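Local atomic coordinates of putative dimetal phosphatase (Danio rerio, PDB entry 2NXF), a protein that probably hydrolyses ADP-ribose and CDP-alcohols such as CDP-choline at a dinuclear metal centre of the calcineurin-like phosphoesterase type. Residues R48-Q53 with F296-L301; A81-D84 with D89-H92; S124-D129 with L206-A211; Y134-S137 with R143-L146; S257-I262 with L317-S322. All coordinates share one frame; numbering follows the deposited sequence.

Contact 1 (R48-Q53 with F296-L301); sequences RRERVQ and FATAYL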
# COMPACT_ATOMS: atom_id res chain seq x y z
N ARG A 48 -11.95 15.78 -7.07
CA ARG A 48 -13.21 16.10 -7.74
C ARG A 48 -13.02 17.19 -8.78
O ARG A 48 -13.49 17.06 -9.91
CB ARG A 48 -14.28 16.52 -6.72
CG ARG A 48 -14.85 15.35 -5.92
CD ARG A 48 -15.87 15.82 -4.87
NE ARG A 48 -16.99 16.57 -5.44
CZ ARG A 48 -17.99 16.04 -6.15
NH1 ARG A 48 -18.03 14.73 -6.41
NH2 ARG A 48 -18.96 16.82 -6.60
N ARG A 49 -12.30 18.25 -8.42
CA ARG A 49 -12.03 19.36 -9.35
C ARG A 49 -11.26 18.89 -10.58
O ARG A 49 -11.48 19.35 -11.72
CB ARG A 49 -11.22 20.46 -8.66
CG ARG A 49 -12.01 21.39 -7.76
CD ARG A 49 -11.11 22.56 -7.35
NE ARG A 49 -11.63 23.25 -6.17
CZ ARG A 49 -11.18 23.08 -4.93
NH1 ARG A 49 -10.17 22.24 -4.68
NH2 ARG A 49 -11.72 23.76 -3.93
N GLU A 50 -10.35 17.95 -10.33
CA GLU A 50 -9.48 17.37 -11.35
C GLU A 50 -10.23 16.39 -12.27
O GLU A 50 -9.68 15.95 -13.28
CB GLU A 50 -8.30 16.65 -10.66
CG GLU A 50 -7.27 17.67 -10.14
CD GLU A 50 -6.19 17.09 -9.24
OE1 GLU A 50 -6.35 15.99 -8.71
OE2 GLU A 50 -5.18 17.79 -9.03
N ARG A 51 -11.46 16.02 -11.89
CA ARG A 51 -12.24 14.97 -12.60
C ARG A 51 -11.40 13.64 -12.72
O ARG A 51 -11.30 13.04 -13.79
CB ARG A 51 -12.79 15.51 -13.96
CG ARG A 51 -13.61 16.81 -13.82
CD ARG A 51 -14.37 17.16 -15.09
NE ARG A 51 -15.24 18.33 -14.90
CZ ARG A 51 -16.19 18.70 -15.75
NH1 ARG A 51 -16.92 19.78 -15.47
NH2 ARG A 51 -16.40 18.02 -16.88
N VAL A 52 -10.81 13.20 -11.60
CA VAL A 52 -10.00 11.93 -11.61
C VAL A 52 -10.89 10.74 -11.98
O VAL A 52 -12.08 10.74 -11.68
CB VAL A 52 -9.22 11.61 -10.29
CG1 VAL A 52 -8.34 12.80 -9.87
CG2 VAL A 52 -10.18 11.20 -9.17
N GLN A 53 -10.31 9.72 -12.62
CA GLN A 53 -11.09 8.58 -13.08
C GLN A 53 -11.20 7.47 -12.04
O GLN A 53 -12.09 6.62 -12.14
CB GLN A 53 -10.53 8.06 -14.40
CG GLN A 53 -10.84 8.99 -15.57
CD GLN A 53 -9.89 8.83 -16.73
OE1 GLN A 53 -8.79 9.38 -16.72
NE2 GLN A 53 -10.31 8.08 -17.74
N PHE A 296 -0.79 13.92 -0.37
CA PHE A 296 -1.50 13.10 -1.33
C PHE A 296 -0.99 13.49 -2.71
O PHE A 296 -0.17 14.40 -2.85
CB PHE A 296 -3.03 13.25 -1.22
CG PHE A 296 -3.58 14.52 -1.84
CD1 PHE A 296 -4.21 14.50 -3.09
CD2 PHE A 296 -3.50 15.73 -1.16
CE1 PHE A 296 -4.72 15.69 -3.67
CE2 PHE A 296 -4.03 16.92 -1.72
CZ PHE A 296 -4.63 16.90 -2.98
N ALA A 297 -1.46 12.79 -3.73
CA ALA A 297 -1.05 13.13 -5.08
C ALA A 297 -2.15 12.84 -6.09
O ALA A 297 -3.15 12.16 -5.78
CB ALA A 297 0.22 12.35 -5.44
N THR A 298 -1.93 13.32 -7.31
CA THR A 298 -2.70 12.91 -8.47
C THR A 298 -1.70 12.50 -9.54
O THR A 298 -0.73 13.22 -9.79
CB THR A 298 -3.58 14.06 -8.99
OG1 THR A 298 -4.39 14.56 -7.91
CG2 THR A 298 -4.48 13.58 -10.13
N ALA A 299 -1.95 11.36 -10.17
CA ALA A 299 -1.06 10.87 -11.20
C ALA A 299 -1.74 10.97 -12.55
O ALA A 299 -2.93 10.69 -12.69
CB ALA A 299 -0.64 9.43 -10.92
N TYR A 300 -0.94 11.38 -13.53
CA TYR A 300 -1.39 11.54 -14.90
C TYR A 300 -0.56 10.61 -15.79
O TYR A 300 0.65 10.76 -15.87
CB TYR A 300 -1.21 13.00 -15.34
CG TYR A 300 -2.04 13.98 -14.54
CD1 TYR A 300 -3.26 14.44 -15.04
CD2 TYR A 300 -1.61 14.45 -13.30
CE1 TYR A 300 -4.04 15.33 -14.33
CE2 TYR A 300 -2.39 15.37 -12.57
CZ TYR A 300 -3.62 15.79 -13.11
OH TYR A 300 -4.41 16.69 -12.43
N LEU A 301 -1.23 9.67 -16.47
CA LEU A 301 -0.59 8.77 -17.40
C LEU A 301 -0.78 9.33 -18.81
O LEU A 301 -1.90 9.44 -19.29
CB LEU A 301 -1.18 7.36 -17.30
CG LEU A 301 -0.95 6.65 -15.97
CD1 LEU A 301 -1.82 5.38 -15.90
CD2 LEU A 301 0.53 6.31 -15.77
O HOH W 1 -7.28 16.62 -14.23
O HOH W 2 -2.60 17.84 -9.84

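Contact 2 (A81-D84 with D89-H92); sequences AELD and DVHH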
# COMPACT_ATOMS: atom_id res chain seq x y z
N ALA A 81 -17.29 7.53 4.07
CA ALA A 81 -18.15 8.67 3.76
C ALA A 81 -17.37 9.79 3.06
O ALA A 81 -17.90 10.43 2.14
CB ALA A 81 -18.84 9.19 5.01
N GLU A 82 -16.13 10.03 3.49
CA GLU A 82 -15.29 11.04 2.82
C GLU A 82 -14.94 10.61 1.40
O GLU A 82 -15.02 11.41 0.48
CB GLU A 82 -14.01 11.35 3.60
CG GLU A 82 -14.27 11.89 5.02
CD GLU A 82 -14.99 13.22 5.05
OE1 GLU A 82 -14.95 13.96 4.04
OE2 GLU A 82 -15.62 13.53 6.09
N LEU A 83 -14.57 9.34 1.24
CA LEU A 83 -14.20 8.82 -0.09
C LEU A 83 -15.37 8.73 -1.05
O LEU A 83 -15.22 8.98 -2.25
CB LEU A 83 -13.47 7.48 0.02
CG LEU A 83 -12.01 7.60 0.43
CD1 LEU A 83 -11.49 6.23 0.85
CD2 LEU A 83 -11.12 8.17 -0.68
N ASP A 84 -16.56 8.39 -0.54
CA ASP A 84 -17.74 8.28 -1.40
C ASP A 84 -18.11 9.59 -2.09
O ASP A 84 -18.70 9.59 -3.17
CB ASP A 84 -18.94 7.76 -0.60
CG ASP A 84 -18.86 6.28 -0.31
OD1 ASP A 84 -18.05 5.56 -0.95
OD2 ASP A 84 -19.60 5.82 0.57
N ASP A 89 -14.65 5.23 -8.68
CA ASP A 89 -14.13 3.99 -8.10
C ASP A 89 -12.93 4.29 -7.22
O ASP A 89 -12.02 5.03 -7.64
CB ASP A 89 -13.67 3.02 -9.19
CG ASP A 89 -14.82 2.37 -9.95
OD1 ASP A 89 -15.99 2.48 -9.52
OD2 ASP A 89 -14.53 1.74 -10.99
N VAL A 90 -12.90 3.70 -6.03
CA VAL A 90 -11.73 3.76 -5.16
C VAL A 90 -11.20 2.34 -4.99
O VAL A 90 -11.96 1.39 -4.74
CB VAL A 90 -12.06 4.38 -3.77
CG1 VAL A 90 -10.82 4.44 -2.90
CG2 VAL A 90 -12.67 5.79 -3.95
N HIS A 91 -9.89 2.19 -5.16
CA HIS A 91 -9.24 0.89 -5.02
C HIS A 91 -8.49 0.88 -3.71
O HIS A 91 -7.73 1.81 -3.41
CB HIS A 91 -8.33 0.62 -6.21
CG HIS A 91 -9.08 0.49 -7.49
ND1 HIS A 91 -9.66 -0.69 -7.89
CD2 HIS A 91 -9.43 1.42 -8.41
CE1 HIS A 91 -10.31 -0.50 -9.02
NE2 HIS A 91 -10.18 0.77 -9.36
N HIS A 92 -8.76 -0.15 -2.91
CA HIS A 92 -8.27 -0.21 -1.54
C HIS A 92 -7.22 -1.31 -1.41
O HIS A 92 -7.51 -2.48 -1.69
CB HIS A 92 -9.42 -0.54 -0.57
CG HIS A 92 -10.56 0.43 -0.65
ND1 HIS A 92 -10.50 1.70 -0.12
CD2 HIS A 92 -11.79 0.30 -1.19
CE1 HIS A 92 -11.65 2.32 -0.35
NE2 HIS A 92 -12.44 1.50 -1.01

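Contact 3 (S124-D129 with L206-A211); sequences SDLIGD and LQWLDA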
# COMPACT_ATOMS: atom_id res chain seq x y z
N SER A 124 -8.07 -10.28 -13.58
CA SER A 124 -8.07 -11.53 -12.83
C SER A 124 -7.87 -11.16 -11.37
O SER A 124 -7.47 -10.03 -11.03
CB SER A 124 -6.94 -12.46 -13.30
OG SER A 124 -5.65 -11.93 -12.99
N ASP A 125 -8.14 -12.10 -10.48
CA ASP A 125 -7.89 -11.85 -9.07
C ASP A 125 -7.59 -13.17 -8.36
O ASP A 125 -7.85 -14.25 -8.91
CB ASP A 125 -9.09 -11.12 -8.42
CG ASP A 125 -10.34 -11.99 -8.32
OD1 ASP A 125 -10.34 -12.98 -7.55
OD2 ASP A 125 -11.33 -11.70 -9.03
N LEU A 126 -7.09 -13.07 -7.14
CA LEU A 126 -6.75 -14.25 -6.36
C LEU A 126 -7.68 -14.48 -5.17
O LEU A 126 -7.33 -15.23 -4.24
CB LEU A 126 -5.31 -14.13 -5.87
CG LEU A 126 -4.26 -13.99 -6.99
CD1 LEU A 126 -2.87 -14.00 -6.38
CD2 LEU A 126 -4.39 -15.11 -8.01
N ILE A 127 -8.84 -13.84 -5.18
CA ILE A 127 -9.79 -13.93 -4.05
C ILE A 127 -10.19 -15.38 -3.78
O ILE A 127 -10.30 -15.81 -2.62
CB ILE A 127 -11.08 -13.09 -4.29
CG1 ILE A 127 -10.76 -11.60 -4.51
CG2 ILE A 127 -12.06 -13.22 -3.12
CD1 ILE A 127 -9.93 -10.99 -3.48
N GLY A 128 -10.38 -16.15 -4.86
CA GLY A 128 -10.78 -17.56 -4.74
C GLY A 128 -9.71 -18.41 -4.07
O GLY A 128 -9.99 -19.52 -3.58
N ASP A 129 -8.49 -17.88 -4.07
CA ASP A 129 -7.32 -18.50 -3.46
C ASP A 129 -7.00 -17.90 -2.09
O ASP A 129 -5.92 -18.16 -1.53
CB ASP A 129 -6.12 -18.31 -4.40
CG ASP A 129 -6.40 -18.83 -5.81
OD1 ASP A 129 -6.63 -20.04 -5.94
OD2 ASP A 129 -6.43 -18.02 -6.76
N LEU A 206 3.35 -14.57 -6.15
CA LEU A 206 4.45 -14.12 -7.03
C LEU A 206 4.37 -14.74 -8.42
O LEU A 206 4.72 -14.09 -9.41
CB LEU A 206 5.81 -14.47 -6.41
CG LEU A 206 6.12 -13.70 -5.13
CD1 LEU A 206 7.29 -14.42 -4.39
CD2 LEU A 206 6.45 -12.26 -5.40
N GLN A 207 3.95 -16.00 -8.49
CA GLN A 207 3.80 -16.70 -9.77
C GLN A 207 2.73 -16.00 -10.61
O GLN A 207 2.88 -15.83 -11.82
CB GLN A 207 3.49 -18.18 -9.54
CG GLN A 207 4.75 -18.95 -9.11
CD GLN A 207 4.52 -20.44 -8.83
OE1 GLN A 207 3.42 -20.86 -8.48
NE2 GLN A 207 5.58 -21.23 -8.97
N TRP A 208 1.65 -15.57 -9.95
CA TRP A 208 0.60 -14.83 -10.64
C TRP A 208 1.08 -13.45 -11.12
O TRP A 208 0.86 -13.07 -12.27
CB TRP A 208 -0.64 -14.72 -9.75
CG TRP A 208 -1.70 -13.74 -10.17
CD1 TRP A 208 -2.74 -13.95 -11.06
CD2 TRP A 208 -1.88 -12.41 -9.67
NE1 TRP A 208 -3.53 -12.82 -11.15
CE2 TRP A 208 -3.02 -11.86 -10.30
CE3 TRP A 208 -1.18 -11.63 -8.74
CZ2 TRP A 208 -3.47 -10.57 -10.05
CZ3 TRP A 208 -1.62 -10.32 -8.48
CH2 TRP A 208 -2.76 -9.81 -9.13
N LEU A 209 1.74 -12.71 -10.24
CA LEU A 209 2.31 -11.41 -10.63
C LEU A 209 3.24 -11.60 -11.84
O LEU A 209 3.16 -10.87 -12.84
CB LEU A 209 3.12 -10.84 -9.46
CG LEU A 209 3.90 -9.57 -9.81
CD1 LEU A 209 2.98 -8.44 -10.29
CD2 LEU A 209 4.72 -9.15 -8.56
N ASP A 210 4.13 -12.58 -11.75
CA ASP A 210 5.06 -12.86 -12.85
C ASP A 210 4.33 -13.15 -14.17
O ASP A 210 4.74 -12.69 -15.24
CB ASP A 210 6.00 -14.01 -12.48
CG ASP A 210 7.06 -14.24 -13.52
OD1 ASP A 210 7.88 -13.33 -13.76
OD2 ASP A 210 7.03 -15.32 -14.15
N ALA A 211 3.23 -13.90 -14.09
CA ALA A 211 2.41 -14.23 -15.27
C ALA A 211 1.74 -12.99 -15.85
O ALA A 211 1.75 -12.79 -17.07
CB ALA A 211 1.36 -15.28 -14.91

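Contact 4 (Y134-S137 with R143-L146); sequences YEFS and RFVL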
# COMPACT_ATOMS: atom_id res chain seq x y z
N TYR A 134 -5.44 -8.35 -7.14
CA TYR A 134 -6.19 -8.33 -8.40
C TYR A 134 -5.55 -7.39 -9.38
O TYR A 134 -4.71 -6.59 -9.01
CB TYR A 134 -7.66 -7.97 -8.17
CG TYR A 134 -7.96 -6.56 -7.65
CD1 TYR A 134 -8.37 -5.55 -8.53
CD2 TYR A 134 -7.89 -6.26 -6.28
CE1 TYR A 134 -8.71 -4.28 -8.09
CE2 TYR A 134 -8.23 -4.96 -5.82
CZ TYR A 134 -8.64 -3.99 -6.73
OH TYR A 134 -8.99 -2.72 -6.30
N GLU A 135 -5.94 -7.54 -10.65
CA GLU A 135 -5.38 -6.71 -11.70
C GLU A 135 -6.48 -6.38 -12.70
O GLU A 135 -7.40 -7.17 -12.89
CB GLU A 135 -4.19 -7.40 -12.38
CG GLU A 135 -4.46 -8.83 -12.89
CD GLU A 135 -4.85 -8.92 -14.35
OE1 GLU A 135 -5.08 -10.07 -14.82
OE2 GLU A 135 -4.94 -7.86 -15.03
N PHE A 136 -6.36 -5.20 -13.31
CA PHE A 136 -7.32 -4.75 -14.31
C PHE A 136 -6.68 -3.71 -15.19
O PHE A 136 -5.65 -3.11 -14.81
CB PHE A 136 -8.56 -4.18 -13.60
CG PHE A 136 -8.29 -2.94 -12.78
CD1 PHE A 136 -8.61 -1.67 -13.28
CD2 PHE A 136 -7.74 -3.04 -11.50
CE1 PHE A 136 -8.35 -0.54 -12.50
CE2 PHE A 136 -7.50 -1.91 -10.73
CZ PHE A 136 -7.80 -0.66 -11.25
N SER A 137 -7.30 -3.46 -16.35
CA SER A 137 -6.82 -2.40 -17.20
C SER A 137 -7.79 -1.21 -17.14
O SER A 137 -8.91 -1.33 -17.61
CB SER A 137 -6.67 -2.90 -18.64
OG SER A 137 -6.30 -1.82 -19.48
N ARG A 143 -2.06 -1.17 -17.15
CA ARG A 143 -2.58 -2.22 -16.28
C ARG A 143 -2.23 -1.87 -14.85
O ARG A 143 -1.12 -1.42 -14.59
CB ARG A 143 -2.04 -3.59 -16.67
CG ARG A 143 -2.78 -4.72 -15.90
CD ARG A 143 -2.70 -6.03 -16.60
NE ARG A 143 -3.23 -5.92 -17.95
CZ ARG A 143 -4.50 -6.16 -18.28
NH1 ARG A 143 -5.39 -6.54 -17.36
NH2 ARG A 143 -4.87 -6.02 -19.53
N PHE A 144 -3.20 -2.03 -13.94
CA PHE A 144 -2.99 -1.85 -12.49
C PHE A 144 -2.99 -3.21 -11.84
O PHE A 144 -3.82 -4.07 -12.16
CB PHE A 144 -4.14 -1.05 -11.85
CG PHE A 144 -4.06 0.45 -12.05
CD1 PHE A 144 -3.26 1.01 -13.03
CD2 PHE A 144 -4.83 1.29 -11.24
CE1 PHE A 144 -3.22 2.43 -13.19
CE2 PHE A 144 -4.79 2.68 -11.40
CZ PHE A 144 -3.98 3.24 -12.36
N VAL A 145 -2.08 -3.40 -10.88
CA VAL A 145 -2.01 -4.65 -10.12
C VAL A 145 -1.97 -4.24 -8.65
O VAL A 145 -1.13 -3.43 -8.26
CB VAL A 145 -0.73 -5.46 -10.46
CG1 VAL A 145 -0.67 -6.75 -9.63
CG2 VAL A 145 -0.67 -5.79 -11.97
N LEU A 146 -2.89 -4.78 -7.84
CA LEU A 146 -2.88 -4.53 -6.41
C LEU A 146 -2.45 -5.82 -5.75
O LEU A 146 -3.04 -6.88 -6.03
CB LEU A 146 -4.28 -4.16 -5.88
CG LEU A 146 -4.62 -2.66 -5.83
CD1 LEU A 146 -4.85 -2.16 -7.25
CD2 LEU A 146 -5.86 -2.42 -4.94

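Contact 5 (S257-I262 with L317-S322); sequences SVLCFI and LTITYS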
# COMPACT_ATOMS: atom_id res chain seq x y z
N SER A 257 7.67 -4.31 -18.83
CA SER A 257 6.35 -3.67 -18.70
C SER A 257 6.15 -2.92 -17.38
O SER A 257 5.25 -2.10 -17.27
CB SER A 257 5.22 -4.70 -18.85
OG SER A 257 5.36 -5.72 -17.90
N VAL A 258 6.99 -3.19 -16.38
CA VAL A 258 6.84 -2.53 -15.09
C VAL A 258 7.17 -1.03 -15.23
O VAL A 258 8.27 -0.66 -15.66
CB VAL A 258 7.75 -3.15 -14.03
CG1 VAL A 258 7.63 -2.40 -12.69
CG2 VAL A 258 7.46 -4.67 -13.88
N LEU A 259 6.20 -0.19 -14.87
CA LEU A 259 6.39 1.25 -14.91
C LEU A 259 6.81 1.71 -13.53
O LEU A 259 7.86 2.34 -13.37
CB LEU A 259 5.11 1.96 -15.38
CG LEU A 259 5.13 3.49 -15.35
CD1 LEU A 259 6.24 4.09 -16.24
CD2 LEU A 259 3.75 4.02 -15.72
N CYS A 260 6.01 1.36 -12.52
CA CYS A 260 6.33 1.78 -11.16
C CYS A 260 5.73 0.83 -10.14
O CYS A 260 4.78 0.09 -10.43
CB CYS A 260 5.85 3.20 -10.92
SG CYS A 260 4.07 3.44 -11.17
N PHE A 261 6.30 0.88 -8.95
CA PHE A 261 5.85 0.11 -7.82
C PHE A 261 5.57 1.13 -6.73
O PHE A 261 6.47 1.86 -6.32
CB PHE A 261 6.95 -0.86 -7.40
CG PHE A 261 6.52 -1.83 -6.34
CD1 PHE A 261 6.10 -3.11 -6.68
CD2 PHE A 261 6.50 -1.43 -5.00
CE1 PHE A 261 5.67 -4.02 -5.67
CE2 PHE A 261 6.10 -2.32 -3.99
CZ PHE A 261 5.67 -3.61 -4.33
N ILE A 262 4.31 1.21 -6.31
CA ILE A 262 3.87 2.29 -5.40
C ILE A 262 3.41 1.67 -4.10
O ILE A 262 2.62 0.72 -4.09
CB ILE A 262 2.72 3.12 -6.06
CG1 ILE A 262 3.23 3.82 -7.33
CG2 ILE A 262 2.18 4.17 -5.10
CD1 ILE A 262 2.12 4.43 -8.21
N LEU A 317 6.87 14.09 -9.33
CA LEU A 317 7.77 13.15 -9.97
C LEU A 317 7.30 12.93 -11.39
O LEU A 317 6.09 12.85 -11.63
CB LEU A 317 7.74 11.82 -9.20
CG LEU A 317 8.74 10.71 -9.48
CD1 LEU A 317 10.18 11.19 -9.52
CD2 LEU A 317 8.55 9.68 -8.37
N THR A 318 8.25 12.83 -12.32
CA THR A 318 7.93 12.47 -13.69
C THR A 318 8.72 11.21 -14.06
O THR A 318 9.92 11.13 -13.81
CB THR A 318 8.22 13.63 -14.68
OG1 THR A 318 7.43 14.77 -14.34
CG2 THR A 318 7.91 13.23 -16.14
N ILE A 319 8.03 10.22 -14.63
CA ILE A 319 8.71 9.05 -15.18
C ILE A 319 8.57 9.09 -16.70
O ILE A 319 7.47 9.03 -17.22
CB ILE A 319 8.10 7.71 -14.70
CG1 ILE A 319 7.88 7.69 -13.19
CG2 ILE A 319 8.97 6.53 -15.23
CD1 ILE A 319 6.86 6.62 -12.77
N THR A 320 9.70 9.20 -17.39
CA THR A 320 9.70 9.13 -18.85
C THR A 320 9.75 7.65 -19.24
O THR A 320 10.51 6.87 -18.64
CB THR A 320 10.87 9.94 -19.43
OG1 THR A 320 10.86 11.27 -18.88
CG2 THR A 320 10.76 10.02 -20.94
N TYR A 321 8.90 7.24 -20.18
CA TYR A 321 8.78 5.82 -20.48
C TYR A 321 9.99 5.32 -21.27
O TYR A 321 10.53 6.04 -22.09
CB TYR A 321 7.52 5.51 -21.29
CG TYR A 321 6.19 5.84 -20.66
CD1 TYR A 321 5.05 5.96 -21.46
CD2 TYR A 321 6.04 6.02 -19.28
CE1 TYR A 321 3.82 6.25 -20.93
CE2 TYR A 321 4.80 6.30 -18.73
CZ TYR A 321 3.70 6.44 -19.56
OH TYR A 321 2.46 6.74 -19.06
N SER A 322 10.39 4.08 -21.01
CA SER A 322 11.47 3.42 -21.74
C SER A 322 10.96 3.04 -23.12
O SER A 322 9.77 2.72 -23.25
CB SER A 322 11.92 2.16 -21.01
OG SER A 322 10.86 1.20 -20.98
OXT SER A 322 11.70 3.02 -24.10

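Contact 1 (R48-Q53 with F296-L301)
Glu-50 and Thr-298 carry the main polar link between the C-terminal end of helix 35-49, closed by a Schellman motif, and strand 295-301 of the six-stranded sheet. Arg-48 belongs to the helical turn behind the contact, and its carbonyl accepts from Arg-51 N. Next comes Glu-50, whose side chain is extended beyond CG and meets that of Thr-298 from the opposite direction. Thr-298 OG1 donates to Glu-50 OE1 over 2.6 Å, approaching on the syn side of the carboxylate, 21° out of its plane. Arg-311, from the adjacent strand 305-312, also engages both partners: its guanidinium forms a salt bridge with OE2 and a hydrogen bond with OG1, so the carboxylate is held through both oxygens. Arg-51, with positive phi, turns the chain out of the helix. That turn brings Val-52 round to the strand, where its CG1 packs on Thr-298 CG2 at 3.9 Å. The threonine thus divides its labour: with OG1 beside its backbone N and CG2 anti to it (chi1 -54°), one branch serves the glutamate and the other the valine. Tyr-300 reaches the same corner less directly, its ring plane 76° from the carboxylate. Two waters lie in plane at its edge; one donates to Glu-50 O and the other to Glu-50 OE2, each at 2.7 Å, while both bonds to Tyr-300 OH are weak, at 3.4 Å.

Contact 2 (A81-D84 with D89-H92)
Leu-83 of helix 72-84 points its side chain at strand 89-92, where one methyl, CD1, touches both Val-90 and His-92. The three side chains illustrate how a helix settles on the edge strand of a sheet. Leu-83 CD1 lies 4.2 Å from Val-90 CG1, the valine branch that stands anti to its own backbone N (chi1 -179°). The leucine and the histidine run past each other in opposite directions, which puts the same methyl at the edge of the imidazole, near its plane, with CD1 and His-92 CE1 4.1 Å apart. On one face of the ring lies the carbonyl carbon of Val-90, displaced toward the rim. The ring is fixed from the sheet side, for His-92 ND1 is hydrogen-bonded to the side-chain amide of Gln-57 on the neighbouring strand 54-57. Leu-83 in turn also rests on Leu-40 of helix 35-49. The next residue, Asp-84, forms a salt bridge with Arg-111.

The His-92 side chain is about 10 Å from that of the zinc ligand His-228. The touch between helix and strand is wholly carbon on carbon and depends on shape and burial: a ring nitrogen serves the polar bond within the sheet, while the CE1 edge, making no polar bond with the helix, meets the methyl.

Contact 3 (S124-D129 with L206-A211)
The indole of Trp-208 has Leu-126 over one face and Ser-124 at its edge, an arrangement that uses both the pi surface and the single N-H of the ring. Leu-126 straddles the bicycle: CG sits 3.9 Å above its centre, CD2 lies over the five-membered ring, and CD1 reaches the six-membered ring, 3.7 Å from CE3. The CD2 approach is a CH-pi contact, 3.7 Å from the five-ring centroid and only 15° off its normal. At the edge, Trp-208 NE1 donates to Ser-124 OG over 2.9 Å, a fairly straight bond (161° at the hydrogen) with the oxygen close to the ring plane. That hydroxyl sits between the backbone N and carbonyl carbon of its residue (chi1 66°), from where it also hydrogen-bonds to Glu-135 OE1. The carboxylate thus acts as a second-shell partner that helps to set the hydroxyl for the indole. Just beyond Leu-126 the chain curls away, steadied by an Asx turn in which Asp-125 OD1 accepts from Ile-127 N at 2.9 Å through its anti lone pair.

Strand 124-125 is the outermost strand of the seven-stranded sheet, paired with strand 134-139. Helix 203-219 packs here, with Trp-208 turned to the strand, while Leu-206 and Leu-209 of the same helix pack against helix 245-253.

Contact 4 (Y134-S137 with R143-L146)
Glu-135 and Arg-143 form a salt bridge across two antiparallel strands of a beta hairpin, with OE2 and NH1 2.7 Å apart. The glutamate chain bends at chi2 (95°) and the arginine chain at chi3, so that NH1 meets OE2 nearly in line with its C-O bond. The bond is bent at the hydrogen, OE2 lies somewhat out of the guanidinium plane, and the two planar groups stand 70° apart. Arg-143 NE has a second acid partner, Glu-221.

Along the hairpin, four backbone bonds join the strands. In the hydrogen-bonded pair Tyr-134 with Leu-146, Leu-146 N reaches Tyr-134 O at 2.8 Å; Phe-136 with Phe-144 repeats the pattern. These four residues share one face. There Phe-144 CB sits over the Phe-136 ring as a CH-pi contact, 4.0 Å from its centroid, while the two rings stay oblique, planes 64° apart. Phe-8 of the other sheet meets Phe-144 edge-to-face. Leu-146 lies alongside Tyr-134, its CB over the phenol ring and its CD2 3.6 Å from Tyr-134 CE2. The phenol hydroxyl is bonded to His-91 and Ser-114.

Glu-135, Arg-143 and Val-145 thus face helix 203-219 with a salt bridge, whereas the opposite face relies on apolar packing.

Contact 5 (S257-I262 with L317-S322)
Leu-259 meets Ile-319 and Tyr-321 with the tip of its side chain. Its CB stays back from the partner segment, and CG, anti to the backbone N (chi1 175°), carries the branch across without a close contact of its own. The work falls to the two methyls. CD1 enters the corner between the two partners: it lies 3.6 Å from Tyr-321 CD2, and about equally near Tyr-321 CE2, while Ile-319 CG2 is 3.8 Å away. CD2 touches the phenol ring more lightly, at 3.9 Å from Tyr-321 CE2, and packs on Leu-301 as well. The approach to the ring is oblique, neither squarely over a face nor at an edge.

Ile-319 answers with two branches that go to different residues. CG2, anti to its backbone N, faces Leu-259; the longer arm ends in CD1, which rests 4.0 Å from Cys-260 CB. Leu-259 has a psi of -55°, outside the extended range, a local kink that probably lets it and Cys-260 both reach Ile-319. Tyr-321, just past the last strand, has its hydroxyl held by Tyr-302 O, which helps to keep the ring in place beside the leucine. The C-terminal residue Ser-322 is bound in turn by Arg-222 of strand 222-227.

Only carbon atoms meet here, between strand 258-263 of the seven-stranded sheet and strand 317-320, the outer strand of the six-stranded one, with the tail just after it. Such face-to-face burial between two mixed sheets is what forms the interior of the beta sandwich of calcineurin-like metallophosphoesterases.

The five contacts show how a two-sheet fold is tied together. Contacts 1, 2 and 5 reach the six-stranded sheet, whose outermost strands belong to contacts 2 and 5; the centres of these two contacts are 25 Å apart. Contacts 3, 4 and 5 reach the seven-stranded one. Contacts 3 and 4, with centres 11 Å apart, use neighbouring strands. Along the chain, contacts 2, 3 and 4 lie inside the loop closed by contact 1, contact 4 within contact 3, while contacts 1 and 5 cross. Across the sandwich, His-91 stacks on Phe-136. Distant parts of the sequence thus share one framework, the fold that carries the metal centre; contacts 2 and 4 each come within about 10 Å of the His-228 side chain.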